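Local coordinates for protein similarities with probable monooxygenase (Photorhabdus luminescens, PDB 4HB9) that binds FAD and probably acts as a flavin-dependent monooxygenase, with a suggested part in the epoxidation of stilbenes, at residues Gly182-Ile187 and Ala250-Leu255; Asp218-Ser223 and Ile244-Val249; His298-Pro303 and Asn322-Thr327. One frame throughout, in Å; residues are numbered along the deposited sequence.

Contacts 1 and 2 share strand 240-251, which runs antiparallel between strand 218-228 on one flank and strand 179-191 on the other. Contact 2 is the buried one: a long hairpin pairing with mostly apolar side chains on both faces and a single tyrosine-carboxylate bond at its end. Contact 1 lies where the same strand runs out, is only partly buried, and depends more on hydroxyls and waters. Contact 3 begins on strand 295-301, the next neighbour of strand 179-191, but joins it to a loop instead of another strand; one threonine oxygen carries its polar chemistry. It is also the contact that reaches the flavin directly, while contact 1 lies away from the FAD site.

Contact 1. Residues Gly182-Ile187 and Ala250-Leu255; sequences GVSMII and AATDSL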
loop_
_atom_site.group_PDB
_atom_site.type_symbol
_atom_site.label_atom_id
_atom_site.label_comp_id
_atom_site.label_asym_id
_atom_site.label_seq_id
_atom_site.Cartn_x
_atom_site.Cartn_y
_atom_site.Cartn_z
ATOM N N GLY A 182 -0.755 -1.556 -19.537
ATOM C CA GLY A 182 0.199 -1.347 -20.604
ATOM C C GLY A 182 1.409 -0.567 -20.137
ATOM O O GLY A 182 2.259 -0.181 -20.970
ATOM N N VAL A 183 1.486 -0.311 -18.828
ATOM C CA VAL A 183 2.617 0.407 -18.220
ATOM C C VAL A 183 3.235 -0.511 -17.158
ATOM O O VAL A 183 2.511 -1.215 -16.423
ATOM C CB VAL A 183 2.172 1.756 -17.625
ATOM C CG1 VAL A 183 3.289 2.441 -16.861
ATOM C CG2 VAL A 183 1.654 2.672 -18.740
ATOM N N SER A 184 4.568 -0.510 -17.106
ATOM C CA SER A 184 5.327 -1.272 -16.114
ATOM C C SER A 184 6.341 -0.372 -15.435
ATOM O O SER A 184 6.607 0.738 -15.898
ATOM C CB SER A 184 6.036 -2.424 -16.780
ATOM O OG SER A 184 5.094 -3.299 -17.350
HETATM N N MSE A 185 6.872 -0.809 -14.304
HETATM C CA MSE A 185 7.840 0.021 -13.584
HETATM C C MSE A 185 8.913 -0.836 -12.970
HETATM O O MSE A 185 8.730 -2.049 -12.762
HETATM C CB MSE A 185 7.145 0.881 -12.527
HETATM C CG MSE A 185 6.487 0.130 -11.394
HETATM SE SE MSE A 185 5.591 1.388 -10.122
HETATM C CE MSE A 185 4.898 2.783 -11.250
ATOM N N ILE A 186 10.046 -0.202 -12.713
ATOM C CA ILE A 186 11.169 -0.812 -12.004
ATOM C C ILE A 186 11.505 0.161 -10.880
ATOM O O ILE A 186 11.720 1.356 -11.132
ATOM C CB ILE A 186 12.369 -1.043 -12.944
ATOM C CG1 ILE A 186 11.990 -1.963 -14.100
ATOM C CG2 ILE A 186 13.555 -1.628 -12.193
ATOM C CD1 ILE A 186 13.080 -2.136 -15.136
ATOM N N ILE A 187 11.506 -0.343 -9.644
ATOM C CA ILE A 187 11.667 0.462 -8.435
ATOM C C ILE A 187 12.945 0.016 -7.723
ATOM O O ILE A 187 13.140 -1.182 -7.482
ATOM C CB ILE A 187 10.488 0.253 -7.475
ATOM C CG1 ILE A 187 9.150 0.532 -8.180
ATOM C CG2 ILE A 187 10.629 1.141 -6.229
ATOM C CD1 ILE A 187 7.913 0.268 -7.331
ATOM N N ALA A 250 7.741 2.862 -17.865
ATOM C CA ALA A 250 7.739 2.747 -19.320
ATOM C C ALA A 250 6.619 1.860 -19.785
ATOM O O ALA A 250 5.944 1.254 -18.986
ATOM C CB ALA A 250 9.064 2.164 -19.806
ATOM N N ALA A 251 6.438 1.767 -21.096
ATOM C CA ALA A 251 5.405 0.874 -21.647
ATOM C C ALA A 251 5.848 -0.557 -21.427
ATOM O O ALA A 251 7.041 -0.884 -21.578
ATOM C CB ALA A 251 5.189 1.151 -23.130
ATOM N N THR A 252 4.899 -1.401 -21.048
ATOM C CA THR A 252 5.160 -2.807 -20.852
ATOM C C THR A 252 5.761 -3.459 -22.090
ATOM O O THR A 252 6.738 -4.213 -21.992
ATOM C CB THR A 252 3.866 -3.537 -20.464
ATOM O OG1 THR A 252 3.264 -2.875 -19.335
ATOM C CG2 THR A 252 4.158 -5.032 -20.153
ATOM N N ASP A 253 5.210 -3.121 -23.261
ATOM C CA ASP A 253 5.743 -3.598 -24.545
ATOM C C ASP A 253 7.195 -3.145 -24.855
ATOM O O ASP A 253 7.818 -3.675 -25.773
ATOM C CB ASP A 253 4.881 -3.081 -25.707
ATOM C CG ASP A 253 3.450 -3.565 -25.659
ATOM O OD1 ASP A 253 3.182 -4.638 -25.051
ATOM O OD2 ASP A 253 2.593 -2.852 -26.268
ATOM N N SER A 254 7.701 -2.120 -24.163
ATOM C CA SER A 254 9.069 -1.645 -24.374
ATOM C C SER A 254 10.116 -2.379 -23.547
ATOM O O SER A 254 11.325 -2.104 -23.663
ATOM C CB SER A 254 9.180 -0.133 -24.092
ATOM O OG SER A 254 9.215 0.140 -22.693
ATOM N N LEU A 255 9.650 -3.291 -22.700
ATOM C CA LEU A 255 10.507 -4.075 -21.822
ATOM C C LEU A 255 10.417 -5.529 -22.228
ATOM O O LEU A 255 9.406 -5.939 -22.802
ATOM C CB LEU A 255 10.046 -3.910 -20.368
ATOM C CG LEU A 255 10.176 -2.491 -19.834
ATOM C CD1 LEU A 255 9.328 -2.275 -18.596
ATOM C CD2 LEU A 255 11.624 -2.170 -19.539
HETATM O O HOH W 1 2.683 -1.552 -23.390
HETATM O O HOH W 2 0.728 -3.726 -18.609
#
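Ser184 and Thr252 meet through their hydroxyls, with OG of Ser184 2.7 Å from OG1 of Thr252 in a hydrogen bond that either could donate. With chi1 near -62°, the OG of Ser184 is turned opposite its own carbonyl carbon and lies alongside CB and CG2 of Thr252. The same OG is also hydrogen-bonded to His298 ND1, so two side chains grip it. On the carbon side, CD1 of Leu255 packs against CB of Ser184 at 3.8 Å. Behind these groups the backbones pair: Ser184 N donates to Ala250 O (2.9 Å, 174° at the hydrogen), and Ala250 N returns a bond to Ser184 O at 3.1 Å. One step on, Thr252 N reaches Gly182 O at 2.9 Å from well above the carbonyl plane, as the chain is already leaving the strand. Water 2 bridges Gly182 N and Thr252 OG1, while water 1 links Gly182 O with Asp253 N. The departing turn is tied by Ala251 O, which accepts from both N and OG of Ser254. This is the end of an antiparallel strand pair in a mixed beta sheet, where one strand passes into a 3-10 turn and the other turns a corner at Gly182.

Contact 2. Residues Asp218-Ser223 and Ile244-Val249; sequences DWLFIS and IVWVYV
The antiparallel hairpin formed by strands 218-228 and 240-251 brings Trp219 opposite Val249, Phe221 opposite Val247 and Ser223 opposite Val245 as hydrogen-bonded pairs. The short segments run at 165° with their axes 4.7 Å apart, and each of these pairs exchanges two N-H...O bonds; Val247 N to Phe221 O, at 2.8 Å, is an example. Between them, Leu220 faces Tyr248 and Ile222 faces Trp246 as non-hydrogen-bonded pairs. On the face of Leu220, Ile222, Trp246 and Tyr248, CD1 of Leu220 lies 4.0 Å from CB of Tyr248 and also approaches CE3 of Trp246 obliquely. Further along, CG2 of Ile222 touches CG2 of Ile244 at 3.7 Å. Helices 264-274 and 280-287 cover this side, through Val271, Leu282 and Leu285, and the indole NE1 of Trp246 is hydrogen-bonded to Ser289. On the face of Trp219, Phe221 and Val247, CG2 of Val247 sits at the edge of the Phe221 ring, and CG1 of Val245 presses on the carbonyl carbon of Ser223 at 3.4 Å. The polar link closes the other end. Asp218 holds CG between its backbone N and carbonyl carbon (chi1 50°), and Tyr248 OH donates a hydrogen bond to OD2 at 2.6 Å, on its anti side and somewhat out of the carboxylate plane, with carboxylate and phenol ring planes 68° apart. OD1 has its own partner in Ser216 OG. Both oxygens of this buried carboxylate thus have hydrogen-bond partners, which probably lowers the cost of burying its charge, and the tyrosine hydroxyl is fixed at the end of a largely apolar pairing.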
loop_
_atom_site.group_PDB
_atom_site.type_symbol
_atom_site.label_atom_id
_atom_site.label_comp_id
_atom_site.label_asym_id
_atom_site.label_seq_id
_atom_site.Cartn_x
_atom_site.Cartn_y
_atom_site.Cartn_z
ATOM N N ASP A 218 8.924 7.480 -21.576
ATOM C CA ASP A 218 9.140 6.865 -20.270
ATOM C C ASP A 218 9.433 7.948 -19.266
ATOM O O ASP A 218 9.345 9.145 -19.584
ATOM C CB ASP A 218 10.227 5.762 -20.363
ATOM C CG ASP A 218 11.516 6.224 -21.054
ATOM O OD1 ASP A 218 11.758 7.418 -21.244
ATOM O OD2 ASP A 218 12.312 5.331 -21.390
ATOM N N TRP A 219 9.714 7.571 -18.025
ATOM C CA TRP A 219 9.715 8.548 -16.949
ATOM C C TRP A 219 10.580 8.045 -15.810
ATOM O O TRP A 219 10.652 6.841 -15.609
ATOM C CB TRP A 219 8.276 8.686 -16.457
ATOM C CG TRP A 219 7.958 9.839 -15.582
ATOM C CD1 TRP A 219 8.181 9.947 -14.242
ATOM C CD2 TRP A 219 7.268 11.018 -15.972
ATOM N NE1 TRP A 219 7.703 11.146 -13.779
ATOM C CE2 TRP A 219 7.125 11.818 -14.826
ATOM C CE3 TRP A 219 6.753 11.478 -17.185
ATOM C CZ2 TRP A 219 6.485 13.052 -14.857
ATOM C CZ3 TRP A 219 6.109 12.693 -17.209
ATOM C CH2 TRP A 219 5.979 13.467 -16.066
ATOM N N LEU A 220 11.159 8.949 -15.036
ATOM C CA LEU A 220 11.875 8.565 -13.792
ATOM C C LEU A 220 11.426 9.448 -12.648
ATOM O O LEU A 220 11.523 10.697 -12.711
ATOM C CB LEU A 220 13.382 8.633 -13.935
ATOM C CG LEU A 220 14.187 8.047 -12.765
ATOM C CD1 LEU A 220 14.182 6.511 -12.768
ATOM C CD2 LEU A 220 15.628 8.509 -12.856
ATOM N N PHE A 221 10.873 8.801 -11.622
ATOM C CA PHE A 221 10.370 9.487 -10.446
ATOM C C PHE A 221 11.386 9.252 -9.328
ATOM O O PHE A 221 11.869 8.132 -9.173
ATOM C CB PHE A 221 8.965 8.986 -10.077
ATOM C CG PHE A 221 8.426 9.611 -8.833
ATOM C CD1 PHE A 221 8.117 10.968 -8.807
ATOM C CD2 PHE A 221 8.290 8.878 -7.660
ATOM C CE1 PHE A 221 7.666 11.571 -7.646
ATOM C CE2 PHE A 221 7.829 9.474 -6.491
ATOM C CZ PHE A 221 7.501 10.820 -6.492
ATOM N N ILE A 222 11.731 10.296 -8.579
ATOM C CA ILE A 222 12.697 10.183 -7.480
ATOM C C ILE A 222 12.104 10.735 -6.185
ATOM O O ILE A 222 11.617 11.862 -6.155
ATOM C CB ILE A 222 13.988 10.955 -7.798
ATOM C CG1 ILE A 222 14.626 10.395 -9.074
ATOM C CG2 ILE A 222 14.976 10.890 -6.634
ATOM C CD1 ILE A 222 15.777 11.209 -9.614
ATOM N N SER A 223 12.186 9.973 -5.102
ATOM C CA SER A 223 11.702 10.466 -3.814
ATOM C C SER A 223 12.495 9.835 -2.709
ATOM O O SER A 223 13.633 9.400 -2.952
ATOM C CB SER A 223 10.200 10.196 -3.676
ATOM O OG SER A 223 9.670 10.853 -2.525
ATOM N N ILE A 244 17.045 7.025 -0.962
ATOM C CA ILE A 244 16.461 7.579 -2.175
ATOM C C ILE A 244 15.738 6.426 -2.860
ATOM O O ILE A 244 16.257 5.306 -2.950
ATOM C CB ILE A 244 17.510 8.231 -3.107
ATOM C CG1 ILE A 244 18.166 9.395 -2.379
ATOM C CG2 ILE A 244 16.863 8.697 -4.408
ATOM C CD1 ILE A 244 19.175 10.182 -3.193
ATOM N N VAL A 245 14.521 6.684 -3.294
ATOM C CA VAL A 245 13.798 5.715 -4.064
ATOM C C VAL A 245 13.688 6.262 -5.463
ATOM O O VAL A 245 13.377 7.441 -5.652
ATOM C CB VAL A 245 12.415 5.333 -3.459
ATOM C CG1 VAL A 245 11.574 6.530 -3.033
ATOM C CG2 VAL A 245 11.625 4.463 -4.439
ATOM N N TRP A 246 13.944 5.409 -6.442
ATOM C CA TRP A 246 13.697 5.767 -7.853
ATOM C C TRP A 246 12.734 4.787 -8.501
ATOM O O TRP A 246 12.704 3.581 -8.172
ATOM C CB TRP A 246 14.992 5.875 -8.642
ATOM C CG TRP A 246 15.869 4.666 -8.616
ATOM C CD1 TRP A 246 16.896 4.425 -7.751
ATOM C CD2 TRP A 246 15.781 3.507 -9.459
ATOM N NE1 TRP A 246 17.461 3.211 -8.008
ATOM C CE2 TRP A 246 16.805 2.618 -9.049
ATOM C CE3 TRP A 246 14.954 3.139 -10.515
ATOM C CZ2 TRP A 246 17.027 1.408 -9.668
ATOM C CZ3 TRP A 246 15.157 1.919 -11.116
ATOM C CH2 TRP A 246 16.184 1.060 -10.691
ATOM N N VAL A 247 11.935 5.310 -9.425
ATOM C CA VAL A 247 10.951 4.484 -10.118
ATOM C C VAL A 247 11.036 4.760 -11.603
ATOM O O VAL A 247 10.785 5.879 -12.030
ATOM C CB VAL A 247 9.518 4.752 -9.633
ATOM C CG1 VAL A 247 8.582 3.764 -10.284
ATOM C CG2 VAL A 247 9.423 4.648 -8.112
ATOM N N TYR A 248 11.468 3.770 -12.367
ATOM C CA TYR A 248 11.533 3.915 -13.821
ATOM C C TYR A 248 10.236 3.387 -14.364
ATOM O O TYR A 248 9.848 2.268 -14.035
ATOM C CB TYR A 248 12.717 3.152 -14.440
ATOM C CG TYR A 248 12.691 3.138 -15.954
ATOM C CD1 TYR A 248 13.024 4.272 -16.705
ATOM C CD2 TYR A 248 12.284 2.026 -16.627
ATOM C CE1 TYR A 248 12.949 4.262 -18.085
ATOM C CE2 TYR A 248 12.224 1.990 -18.006
ATOM C CZ TYR A 248 12.546 3.098 -18.735
ATOM O OH TYR A 248 12.461 3.021 -20.111
ATOM N N VAL A 249 9.576 4.205 -15.184
ATOM C CA VAL A 249 8.227 3.891 -15.719
ATOM C C VAL A 249 8.255 3.916 -17.240
ATOM O O VAL A 249 8.768 4.857 -17.823
ATOM C CB VAL A 249 7.179 4.884 -15.189
ATOM C CG1 VAL A 249 5.780 4.474 -15.583
ATOM C CG2 VAL A 249 7.263 4.999 -13.686
#

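Contact 3. Residues His298-Pro303 and Asn322-Thr327; sequences HLRSMP and NMTPMT. With FAD (flavin-adenine dinucleotide), chain B.
Thr324, with chi1 at -35°, sets OG1 opposite its own carbonyl carbon and CG2 opposite its backbone N, which places OG1 at the backbone N of Arg300 and CG2 at the carbonyl of His298. OG1 then accepts the backbone N-H of Arg300 at 2.7 Å with an angle of 158° at the hydrogen, and CB of Arg300 lies 3.5 Å from the same oxygen. CG2 of Thr324 rests against His298 O at 3.6 Å. Of the selenomethionines, in the conformer of Met302 described, its chain crosses Met323 at about a right angle with CE 4.0 Å from CG of Met323, an arrangement a second conformer leaves doubtful. More loosely, CD2 of Leu299 and the selenium of the poorly ordered Met326 are 4.4 Å apart. At Met326 the loop passes the cofactor: its O stands over the face of the flavin ring system, 3.1 Å from FAD C9A. At the loop's start, Asn322 ND2 is hydrogen-bonded to Asp318, whose backbone N binds FAD. The contact therefore fastens the loop between helices 318-321 and 330-349 to strand 295-301, which pairs with strand 179-191 and packs through Leu299 and Ser301 on Ala381 and Val374 of helix 355-386.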
loop_
_atom_site.group_PDB
_atom_site.type_symbol
_atom_site.label_atom_id
_atom_site.label_comp_id
_atom_site.label_asym_id
_atom_site.label_seq_id
_atom_site.Cartn_x
_atom_site.Cartn_y
_atom_site.Cartn_z
ATOM N N HIS A 298 4.332 -5.011 -13.203
ATOM C CA HIS A 298 3.411 -4.692 -14.300
ATOM C C HIS A 298 2.164 -4.063 -13.692
ATOM O O HIS A 298 1.599 -4.601 -12.746
ATOM C CB HIS A 298 3.046 -5.957 -15.098
ATOM C CG HIS A 298 4.205 -6.564 -15.813
ATOM N ND1 HIS A 298 4.993 -5.850 -16.687
ATOM C CD2 HIS A 298 4.718 -7.820 -15.777
ATOM C CE1 HIS A 298 5.941 -6.639 -17.159
ATOM N NE2 HIS A 298 5.789 -7.840 -16.629
ATOM N N LEU A 299 1.754 -2.894 -14.185
ATOM C CA LEU A 299 0.639 -2.204 -13.571
ATOM C C LEU A 299 -0.656 -2.776 -14.092
ATOM O O LEU A 299 -0.831 -2.945 -15.306
ATOM C CB LEU A 299 0.668 -0.702 -13.816
ATOM C CG LEU A 299 1.930 0.015 -13.332
ATOM C CD1 LEU A 299 1.714 1.511 -13.481
ATOM C CD2 LEU A 299 2.276 -0.331 -11.889
ATOM N N ARG A 300 -1.537 -3.087 -13.152
ATOM C CA ARG A 300 -2.869 -3.576 -13.444
ATOM C C ARG A 300 -3.870 -2.637 -12.792
ATOM O O ARG A 300 -3.534 -1.918 -11.840
ATOM C CB ARG A 300 -3.009 -5.025 -12.982
ATOM C CG ARG A 300 -2.103 -5.939 -13.794
ATOM C CD ARG A 300 -2.153 -7.393 -13.374
ATOM N NE ARG A 300 -1.134 -8.191 -14.074
ATOM C CZ ARG A 300 0.110 -8.432 -13.644
ATOM N NH1 ARG A 300 0.554 -7.948 -12.484
ATOM N NH2 ARG A 300 0.926 -9.176 -14.389
ATOM N N SER A 301 -5.070 -2.566 -13.355
ATOM C CA SER A 301 -6.098 -1.688 -12.800
ATOM C C SER A 301 -7.430 -2.416 -12.892
ATOM O O SER A 301 -7.462 -3.585 -13.247
ATOM C CB SER A 301 -6.125 -0.359 -13.555
ATOM O OG SER A 301 -6.970 0.598 -12.953
HETATM N N MSE A 302 -8.522 -1.729 -12.597
HETATM C CA MSE A 302 -9.830 -2.380 -12.658
HETATM C C MSE A 302 -10.834 -1.423 -13.198
HETATM O O MSE A 302 -10.656 -0.204 -13.138
HETATM C CB MSE A 302 -10.266 -2.922 -11.301
HETATM C CG MSE A 302 -10.528 -1.811 -10.299
HETATM SE SE MSE A 302 -11.112 -2.651 -8.624
HETATM C CE MSE A 302 -9.378 -2.364 -7.756
ATOM N N PRO A 303 -11.903 -1.969 -13.775
ATOM C CA PRO A 303 -12.882 -1.020 -14.257
ATOM C C PRO A 303 -13.623 -0.338 -13.101
ATOM O O PRO A 303 -13.446 -0.676 -11.932
ATOM C CB PRO A 303 -13.808 -1.857 -15.140
ATOM C CG PRO A 303 -13.542 -3.280 -14.807
ATOM C CD PRO A 303 -12.250 -3.375 -14.054
ATOM N N ASN A 322 -7.000 -1.952 -5.223
ATOM C CA ASN A 322 -5.718 -1.974 -5.944
ATOM C C ASN A 322 -5.376 -3.358 -6.363
ATOM O O ASN A 322 -5.052 -4.184 -5.521
ATOM C CB ASN A 322 -4.567 -1.465 -5.063
ATOM C CG ASN A 322 -4.282 0.005 -5.250
ATOM O OD1 ASN A 322 -4.235 0.496 -6.372
ATOM N ND2 ASN A 322 -4.082 0.721 -4.143
HETATM N N MSE A 323 -5.427 -3.598 -7.667
HETATM C CA MSE A 323 -5.045 -4.889 -8.249
HETATM C C MSE A 323 -3.540 -5.052 -8.309
HETATM O O MSE A 323 -3.052 -6.178 -8.434
HETATM C CB MSE A 323 -5.667 -5.046 -9.648
HETATM C CG MSE A 323 -7.189 -5.176 -9.574
HETATM SE SE MSE A 323 -7.820 -6.707 -8.475
HETATM C CE MSE A 323 -6.369 -8.008 -8.771
ATOM N N THR A 324 -2.804 -3.937 -8.236
ATOM C CA THR A 324 -1.339 -3.954 -8.096
ATOM C C THR A 324 -0.933 -3.373 -6.724
ATOM O O THR A 324 -1.271 -2.224 -6.410
ATOM C CB THR A 324 -0.616 -3.126 -9.207
ATOM O OG1 THR A 324 -1.306 -3.231 -10.454
ATOM C CG2 THR A 324 0.835 -3.602 -9.398
ATOM N N PRO A 325 -0.221 -4.163 -5.895
ATOM C CA PRO A 325 0.423 -3.533 -4.730
ATOM C C PRO A 325 1.607 -2.684 -5.211
ATOM O O PRO A 325 2.634 -3.236 -5.608
ATOM C CB PRO A 325 0.879 -4.726 -3.880
ATOM C CG PRO A 325 0.989 -5.874 -4.834
ATOM C CD PRO A 325 0.024 -5.619 -5.961
HETATM N N MSE A 326 1.450 -1.358 -5.190
HETATM C CA MSE A 326 2.316 -0.458 -5.966
HETATM C C MSE A 326 2.609 0.874 -5.325
HETATM O O MSE A 326 2.170 1.149 -4.207
HETATM C CB MSE A 326 1.568 -0.208 -7.281
HETATM C CG MSE A 326 0.289 0.616 -7.089
HETATM SE SE MSE A 326 -0.458 1.144 -8.836
HETATM C CE MSE A 326 -1.764 2.464 -8.177
ATOM N N THR A 327 3.360 1.707 -6.054
ATOM C CA THR A 327 3.544 3.121 -5.713
ATOM C C THR A 327 2.192 3.752 -5.855
ATOM O O THR A 327 1.539 3.601 -6.899
ATOM C CB THR A 327 4.384 3.909 -6.750
ATOM O OG1 THR A 327 5.643 3.253 -6.986
ATOM C CG2 THR A 327 4.616 5.375 -6.281
HETATM P PA FAD B . -1.937 -5.474 3.024
HETATM O O1A FAD B . -1.348 -4.383 3.878
HETATM O O2A FAD B . -1.256 -6.127 1.870
HETATM O O5B FAD B . -2.474 -6.623 4.002
HETATM C C5B FAD B . -3.072 -7.810 3.518
HETATM C C4B FAD B . -2.908 -8.819 4.638
HETATM O O4B FAD B . -3.742 -9.957 4.359
HETATM C C3B FAD B . -1.462 -9.325 4.804
HETATM O O3B FAD B . -1.063 -9.337 6.175
HETATM C C2B FAD B . -1.545 -10.722 4.222
HETATM O O2B FAD B . -0.611 -11.651 4.740
HETATM C C1B FAD B . -2.979 -11.117 4.604
HETATM N N9A FAD B . -3.581 -12.192 3.813
HETATM C C8A FAD B . -3.586 -12.326 2.460
HETATM N N7A FAD B . -4.311 -13.417 2.079
HETATM C C5A FAD B . -4.763 -13.983 3.219
HETATM C C6A FAD B . -5.579 -15.175 3.519
HETATM N N6A FAD B . -5.989 -15.928 2.472
HETATM N N1A FAD B . -5.838 -15.467 4.810
HETATM C C2A FAD B . -5.409 -14.668 5.814
HETATM N N3A FAD B . -4.663 -13.563 5.622
HETATM C C4A FAD B . -4.315 -13.177 4.350
HETATM N N1 FAD B . 0.713 3.260 -0.025
HETATM C C2 FAD B . 0.617 4.556 0.348
HETATM O O2 FAD B . -0.505 5.065 0.696
HETATM N N3 FAD B . 1.714 5.336 0.368
HETATM C C4 FAD B . 2.933 4.944 -0.014
HETATM O O4 FAD B . 3.904 5.746 0.028
HETATM C C4X FAD B . 3.109 3.563 -0.473
HETATM N N5 FAD B . 4.319 3.072 -0.866
HETATM C C5X FAD B . 4.418 1.790 -1.287
HETATM C C6 FAD B . 5.639 1.281 -1.715
HETATM C C7 FAD B . 5.767 -0.041 -2.146
HETATM C C7M FAD B . 7.100 -0.596 -2.612
HETATM C C8 FAD B . 4.584 -0.917 -2.163
HETATM C C8M FAD B . 4.692 -2.358 -2.613
HETATM C C9 FAD B . 3.359 -0.414 -1.736
HETATM C C9A FAD B . 3.217 0.902 -1.296
HETATM N N10 FAD B . 1.969 1.407 -0.867
HETATM C C10 FAD B . 1.879 2.732 -0.458
HETATM C "C1'" FAD B . 0.734 0.596 -0.898
HETATM C "C2'" FAD B . 0.414 -0.064 0.441
HETATM O "O2'" FAD B . 1.544 -0.749 0.956
HETATM C "C3'" FAD B . -0.731 -1.054 0.243
HETATM O "O3'" FAD B . -1.720 -0.449 -0.589
HETATM C "C4'" FAD B . -1.363 -1.415 1.580
HETATM O "O4'" FAD B . -0.531 -2.375 2.205
HETATM C "C5'" FAD B . -2.751 -2.000 1.426
HETATM O "O5'" FAD B . -3.224 -2.293 2.724
HETATM P P FAD B . -4.138 -3.606 2.905
HETATM O O1P FAD B . -4.384 -3.683 4.393
HETATM O O2P FAD B . -5.290 -3.533 1.938
HETATM O O3P FAD B . -3.298 -4.881 2.412
#